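Local coordinates for protein tyrocidine synthetase 3 (Brevibacillus brevis, PDB 2JGP) that belongs to a nonribosomal peptide synthetase of tyrocidine biosynthesis, here as a carrier and condensation bidomain whose condensation domain probably forms peptide bonds between carrier-bound substrates, at residues G129-T134 against D212-F217; E236-Y241 against E440-P445. One frame throughout, in Å; residues are numbered along the deposited sequence.

Contact 1. Residues G129-T134 against D212-F217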
loop_
_atom_site.group_PDB
_atom_site.type_symbol
_atom_site.label_atom_id
_atom_site.label_comp_id
_atom_site.label_asym_id
_atom_site.label_seq_id
_atom_site.Cartn_x
_atom_site.Cartn_y
_atom_site.Cartn_z
ATOM N N GLY A 129 29.786 15.770 0.640
ATOM C CA GLY A 129 30.408 15.943 1.949
ATOM C C GLY A 129 31.568 14.983 2.126
ATOM O O GLY A 129 32.006 14.348 1.166
ATOM N N LYS A 130 32.050 14.857 3.360
ATOM C CA LYS A 130 33.275 14.102 3.636
ATOM C C LYS A 130 33.125 12.614 3.308
ATOM O O LYS A 130 33.826 12.102 2.430
ATOM C CB LYS A 130 33.719 14.297 5.092
ATOM C CG LYS A 130 33.967 15.752 5.497
ATOM C CD LYS A 130 35.010 16.461 4.625
ATOM C CE LYS A 130 36.407 15.878 4.802
ATOM N NZ LYS A 130 37.440 16.705 4.121
ATOM N N LEU A 131 32.212 11.946 4.015
ATOM C CA LEU A 131 31.850 10.532 3.799
ATOM C C LEU A 131 33.018 9.541 3.938
ATOM O O LEU A 131 34.009 9.627 3.212
ATOM C CB LEU A 131 31.160 10.343 2.436
ATOM C CG LEU A 131 29.853 9.533 2.412
ATOM C CD1 LEU A 131 29.653 8.878 1.047
ATOM C CD2 LEU A 131 29.787 8.478 3.515
ATOM N N GLU A 132 32.883 8.595 4.867
ATOM C CA GLU A 132 33.875 7.536 5.063
ATOM C C GLU A 132 33.343 6.226 4.506
ATOM O O GLU A 132 32.312 5.730 4.967
ATOM C CB GLU A 132 34.187 7.360 6.545
ATOM C CG GLU A 132 34.789 8.586 7.207
ATOM C CD GLU A 132 35.148 8.344 8.659
ATOM O OE1 GLU A 132 34.996 9.280 9.474
ATOM O OE2 GLU A 132 35.574 7.216 8.990
ATOM N N ARG A 133 34.049 5.659 3.529
ATOM C CA ARG A 133 33.566 4.464 2.842
ATOM C C ARG A 133 33.425 3.252 3.770
ATOM O O ARG A 133 32.491 2.463 3.615
ATOM C CB ARG A 133 34.426 4.123 1.612
ATOM C CG ARG A 133 35.882 3.754 1.885
ATOM C CD ARG A 133 36.375 2.724 0.872
ATOM N NE ARG A 133 37.778 2.363 1.070
ATOM C CZ ARG A 133 38.822 3.068 0.635
ATOM N NH1 ARG A 133 38.648 4.210 -0.033
ATOM N NH2 ARG A 133 40.057 2.633 0.877
ATOM N N THR A 134 34.325 3.118 4.742
ATOM C CA THR A 134 34.265 1.999 5.682
ATOM C C THR A 134 33.051 2.098 6.614
ATOM O O THR A 134 32.443 1.078 6.953
ATOM C CB THR A 134 35.551 1.883 6.521
ATOM O OG1 THR A 134 35.802 3.121 7.198
ATOM C CG2 THR A 134 36.741 1.540 5.627
ATOM N N ASP A 212 34.569 15.611 -2.814
ATOM C CA ASP A 212 33.676 15.258 -1.705
ATOM C C ASP A 212 32.289 14.942 -2.260
ATOM O O ASP A 212 31.277 15.394 -1.732
ATOM C CB ASP A 212 33.601 16.406 -0.674
ATOM C CG ASP A 212 34.751 16.386 0.333
ATOM O OD1 ASP A 212 35.233 15.296 0.706
ATOM O OD2 ASP A 212 35.164 17.477 0.770
ATOM N N ARG A 213 32.254 14.156 -3.336
ATOM C CA ARG A 213 31.014 13.850 -4.034
ATOM C C ARG A 213 30.952 12.357 -4.315
ATOM O O ARG A 213 31.880 11.794 -4.898
ATOM C CB ARG A 213 30.917 14.623 -5.352
ATOM C CG ARG A 213 31.075 16.145 -5.232
ATOM C CD ARG A 213 29.891 16.862 -5.860
ATOM N NE ARG A 213 29.740 16.544 -7.278
ATOM C CZ ARG A 213 28.583 16.516 -7.941
ATOM N NH1 ARG A 213 27.427 16.776 -7.336
ATOM N NH2 ARG A 213 28.581 16.213 -9.229
ATOM N N TYR A 214 29.856 11.732 -3.895
ATOM C CA TYR A 214 29.659 10.296 -4.052
ATOM C C TYR A 214 28.241 9.997 -4.529
ATOM O O TYR A 214 27.308 10.751 -4.244
ATOM C CB TYR A 214 29.883 9.581 -2.718
ATOM C CG TYR A 214 31.229 9.823 -2.069
ATOM C CD1 TYR A 214 31.432 10.908 -1.228
ATOM C CD2 TYR A 214 32.289 8.946 -2.276
ATOM C CE1 TYR A 214 32.669 11.130 -0.622
ATOM C CE2 TYR A 214 33.518 9.152 -1.675
ATOM C CZ TYR A 214 33.703 10.246 -0.849
ATOM O OH TYR A 214 34.924 10.449 -0.255
ATOM N N VAL A 215 28.087 8.895 -5.255
ATOM C CA VAL A 215 26.764 8.344 -5.548
ATOM C C VAL A 215 26.651 6.983 -4.880
ATOM O O VAL A 215 27.468 6.101 -5.128
ATOM C CB VAL A 215 26.512 8.196 -7.059
ATOM C CG1 VAL A 215 25.162 7.509 -7.311
ATOM C CG2 VAL A 215 26.555 9.558 -7.728
ATOM N N LEU A 216 25.654 6.832 -4.014
ATOM C CA LEU A 216 25.387 5.557 -3.358
ATOM C C LEU A 216 24.319 4.813 -4.137
ATOM O O LEU A 216 23.170 5.247 -4.200
ATOM C CB LEU A 216 24.921 5.771 -1.916
ATOM C CG LEU A 216 24.741 4.519 -1.049
ATOM C CD1 LEU A 216 26.085 3.816 -0.839
ATOM C CD2 LEU A 216 24.113 4.890 0.283
ATOM N N PHE A 217 24.703 3.688 -4.729
ATOM C CA PHE A 217 23.762 2.829 -5.433
ATOM C C PHE A 217 23.382 1.656 -4.542
ATOM O O PHE A 217 24.255 0.939 -4.057
ATOM C CB PHE A 217 24.377 2.315 -6.737
ATOM C CG PHE A 217 23.567 1.236 -7.393
ATOM C CD1 PHE A 217 22.542 1.557 -8.269
ATOM C CD2 PHE A 217 23.823 -0.110 -7.121
ATOM C CE1 PHE A 217 21.776 0.555 -8.866
ATOM C CE2 PHE A 217 23.064 -1.111 -7.718
ATOM C CZ PHE A 217 22.039 -0.777 -8.588
#

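Contact 2. Residues E236-Y241 against E440-P445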
loop_
_atom_site.group_PDB
_atom_site.type_symbol
_atom_site.label_atom_id
_atom_site.label_comp_id
_atom_site.label_asym_id
_atom_site.label_seq_id
_atom_site.Cartn_x
_atom_site.Cartn_y
_atom_site.Cartn_z
ATOM N N GLU A 236 17.298 4.349 8.852
ATOM C CA GLU A 236 18.118 3.621 9.817
ATOM C C GLU A 236 19.589 3.571 9.415
ATOM O O GLU A 236 20.464 3.531 10.277
ATOM C CB GLU A 236 17.567 2.215 10.042
ATOM C CG GLU A 236 16.202 2.227 10.711
ATOM C CD GLU A 236 15.755 0.866 11.175
ATOM O OE1 GLU A 236 16.421 -0.129 10.836
ATOM O OE2 GLU A 236 14.725 0.791 11.876
ATOM N N TRP A 237 19.858 3.575 8.109
ATOM C CA TRP A 237 21.230 3.657 7.617
ATOM C C TRP A 237 21.869 4.975 8.074
ATOM O O TRP A 237 22.989 4.988 8.591
ATOM C CB TRP A 237 21.274 3.547 6.089
ATOM C CG TRP A 237 22.667 3.646 5.562
ATOM C CD1 TRP A 237 23.580 2.642 5.477
ATOM C CD2 TRP A 237 23.323 4.830 5.090
ATOM N NE1 TRP A 237 24.767 3.123 4.972
ATOM C CE2 TRP A 237 24.635 4.463 4.726
ATOM C CE3 TRP A 237 22.928 6.165 4.937
ATOM C CZ2 TRP A 237 25.555 5.381 4.215
ATOM C CZ3 TRP A 237 23.846 7.079 4.425
ATOM C CH2 TRP A 237 25.144 6.678 4.072
ATOM N N VAL A 238 21.140 6.075 7.884
ATOM C CA VAL A 238 21.574 7.406 8.318
ATOM C C VAL A 238 21.840 7.452 9.825
ATOM O O VAL A 238 22.851 8.010 10.268
ATOM C CB VAL A 238 20.515 8.483 7.953
ATOM C CG1 VAL A 238 20.797 9.802 8.664
ATOM C CG2 VAL A 238 20.469 8.684 6.443
ATOM N N GLN A 239 20.932 6.869 10.602
ATOM C CA GLN A 239 21.084 6.797 12.058
ATOM C C GLN A 239 22.291 5.946 12.463
ATOM O O GLN A 239 23.094 6.361 13.303
ATOM C CB GLN A 239 19.810 6.239 12.706
ATOM C CG GLN A 239 18.647 7.221 12.740
ATOM C CD GLN A 239 17.348 6.573 13.187
ATOM O OE1 GLN A 239 16.737 5.807 12.442
ATOM N NE2 GLN A 239 16.919 6.879 14.406
ATOM N N LEU A 240 22.413 4.763 11.861
ATOM C CA LEU A 240 23.528 3.851 12.153
ATOM C C LEU A 240 24.888 4.442 11.780
ATOM O O LEU A 240 25.861 4.264 12.517
ATOM C CB LEU A 240 23.336 2.506 11.449
ATOM C CG LEU A 240 22.236 1.615 12.034
ATOM C CD1 LEU A 240 21.893 0.482 11.066
ATOM C CD2 LEU A 240 22.627 1.072 13.407
ATOM N N TYR A 241 24.951 5.144 10.648
ATOM C CA TYR A 241 26.170 5.848 10.239
ATOM C C TYR A 241 26.603 6.873 11.295
ATOM O O TYR A 241 27.799 7.068 11.521
ATOM C CB TYR A 241 25.971 6.541 8.886
ATOM C CG TYR A 241 27.234 7.164 8.314
ATOM C CD1 TYR A 241 28.015 6.479 7.382
ATOM C CD2 TYR A 241 27.649 8.439 8.704
ATOM C CE1 TYR A 241 29.173 7.046 6.856
ATOM C CE2 TYR A 241 28.802 9.010 8.185
ATOM C CZ TYR A 241 29.560 8.310 7.260
ATOM O OH TYR A 241 30.705 8.878 6.741
ATOM N N GLU A 440 13.538 16.293 0.250
ATOM C CA GLU A 440 14.579 16.187 -0.775
ATOM C C GLU A 440 15.993 16.112 -0.173
ATOM O O GLU A 440 16.955 15.833 -0.894
ATOM C CB GLU A 440 14.491 17.361 -1.756
ATOM C CG GLU A 440 13.162 17.441 -2.507
ATOM C CD GLU A 440 13.189 18.407 -3.686
ATOM O OE1 GLU A 440 14.227 19.065 -3.914
ATOM O OE2 GLU A 440 12.161 18.505 -4.390
ATOM N N VAL A 441 16.119 16.367 1.131
ATOM C CA VAL A 441 17.410 16.253 1.828
ATOM C C VAL A 441 17.237 16.086 3.345
ATOM O O VAL A 441 16.727 16.985 4.021
ATOM C CB VAL A 441 18.321 17.475 1.541
ATOM C CG1 VAL A 441 17.568 18.782 1.765
ATOM C CG2 VAL A 441 19.587 17.422 2.395
ATOM N N MET A 442 17.667 14.936 3.869
ATOM C CA MET A 442 17.540 14.629 5.303
ATOM C C MET A 442 18.839 14.847 6.087
ATOM O O MET A 442 18.815 14.923 7.316
ATOM C CB MET A 442 17.009 13.204 5.511
ATOM C CG MET A 442 17.957 12.080 5.118
ATOM S SD MET A 442 17.128 10.478 5.150
ATOM C CE MET A 442 16.010 10.641 3.758
ATOM N N THR A 443 19.961 14.928 5.371
ATOM C CA THR A 443 21.250 15.398 5.911
ATOM C C THR A 443 21.962 14.461 6.895
ATOM O O THR A 443 21.343 13.647 7.583
ATOM C CB THR A 443 21.137 16.809 6.570
ATOM O OG1 THR A 443 20.457 16.717 7.829
ATOM C CG2 THR A 443 20.406 17.786 5.653
ATOM N N LEU A 444 23.285 14.614 6.936
ATOM C CA LEU A 444 24.169 13.918 7.868
ATOM C C LEU A 444 25.036 14.964 8.576
ATOM O O LEU A 444 25.035 16.131 8.176
ATOM C CB LEU A 444 25.048 12.918 7.109
ATOM C CG LEU A 444 24.611 11.453 7.158
ATOM C CD1 LEU A 444 23.227 11.286 6.563
ATOM C CD2 LEU A 444 25.621 10.577 6.430
ATOM N N PRO A 445 25.767 14.563 9.636
ATOM C CA PRO A 445 26.645 15.516 10.327
ATOM C C PRO A 445 27.603 16.285 9.408
ATOM O O PRO A 445 27.723 17.506 9.534
ATOM C CB PRO A 445 27.437 14.629 11.306
ATOM C CG PRO A 445 27.161 13.217 10.897
ATOM C CD PRO A 445 25.811 13.237 10.275
#

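Contact 1. Residues G129-T134 against D212-F217
With CG opposite the carbonyl carbon and beside the backbone N (chi1 -56°), Tyr-214 lays its ring against Leu-131 and sends its phenol toward the backbone of Lys-130. Leu-131 CD1 lies over one ring face in a CH-pi contact, 3.9 Å from the centroid of Tyr-214. CB of the same leucine lies over that face too, 3.5 Å from Tyr-214 CE1. The two side chains run antiparallel as they pass. Gly-129 O sits at the ring edge, in its plane, 3.7 Å from Tyr-214 CE1. The phenol makes a weak hydrogen bond, Tyr-214 OH to Lys-130 O at 3.3 Å. A firmer bond joins the backbones: Gly-129 N donates to Asp-212 O at 2.8 Å, with an N-H...O angle of 159°. Beside it the bends of Lys-130 at chi2 and chi3 fold its chain back toward the aspartate, bringing NZ to 4.1 Å from Asp-212 OD2; this is beyond salt-bridge range, and any attraction is probably weak. The contact closes one end of the N-terminal sheet, where strand 123-129 runs out beside the turn joining strands 202-210 and 213-220. Leu-206 and Lys-208 of strand 202-210 also touch Tyr-214, while Leu-131 packs on Val-136 in helix 133-146, which starts just after Glu-132 at the N-cap.

Contact 2. Residues E236-Y241 against E440-P445
The connection between strands 430-435 and 447-451 passes from the C-terminal half of the condensation domain to the N-terminal one, the crossover known as the latch in this chloramphenicol acetyltransferase-like fold, and here it rests on the last turns of helix 227-241. Leu-444 is the main point of attachment, its two methyl branches serving different helix residues. CD1 meets the valine: Leu-444 CD1 is 3.5 Å from Val-238 CG1 and 3.8 Å from Val-238 CG2, the side chains crossing at a slant. CD2 points to the aromatic residues, with Leu-444 CD2 lying 3.7 Å from Tyr-241 CD2 and, more loosely, 4.4 Å from Trp-237 CZ3. The leucine and tyrosine side chains cross at about a right angle. Val-238 can serve two loop residues because CG1 stands anti to its backbone N (chi1 167°), which leaves CG2 beside that N and facing the sulfur: Val-238 CG2 is 4.0 Å from Met-442 SD. On the loop side, Met-442 sets CG between its backbone N and carbonyl carbon (chi1 69°), and its extended chi2 then carries SD out to the valine. Leu-449 of strand 447-451 touches Val-238, Met-442 and Leu-444, continuing the apolar patch toward the sheet. The phenol of Tyr-241 has its polar partner elsewhere, in Glu-132 N. The grip of loop on helix is therefore one of dispersion and of water excluded from methyl, thioether and ring surfaces, so shape rather than polar direction sets how the two segments fit.

Contacts 1 and 2 have centres 12 Å apart, on the same side of the chain's centre and within the condensation domain. They come in series: contact 1 closes at strand 213-220, and helix 227-241, the next element, opens contact 2. The two touch where Tyr-241 OH lies 2.9 Å from Glu-132 N, a probable hydrogen bond at the start of helix 133-146, and where Leu-216 packs on Trp-237. Strands 123-129 and 447-451, one ending in contact 1 and the other following contact 2, are neighbours in the same sheet. The late-chain crossover is thus fastened to the helix and sheet of the N-terminal half, linking the two halves.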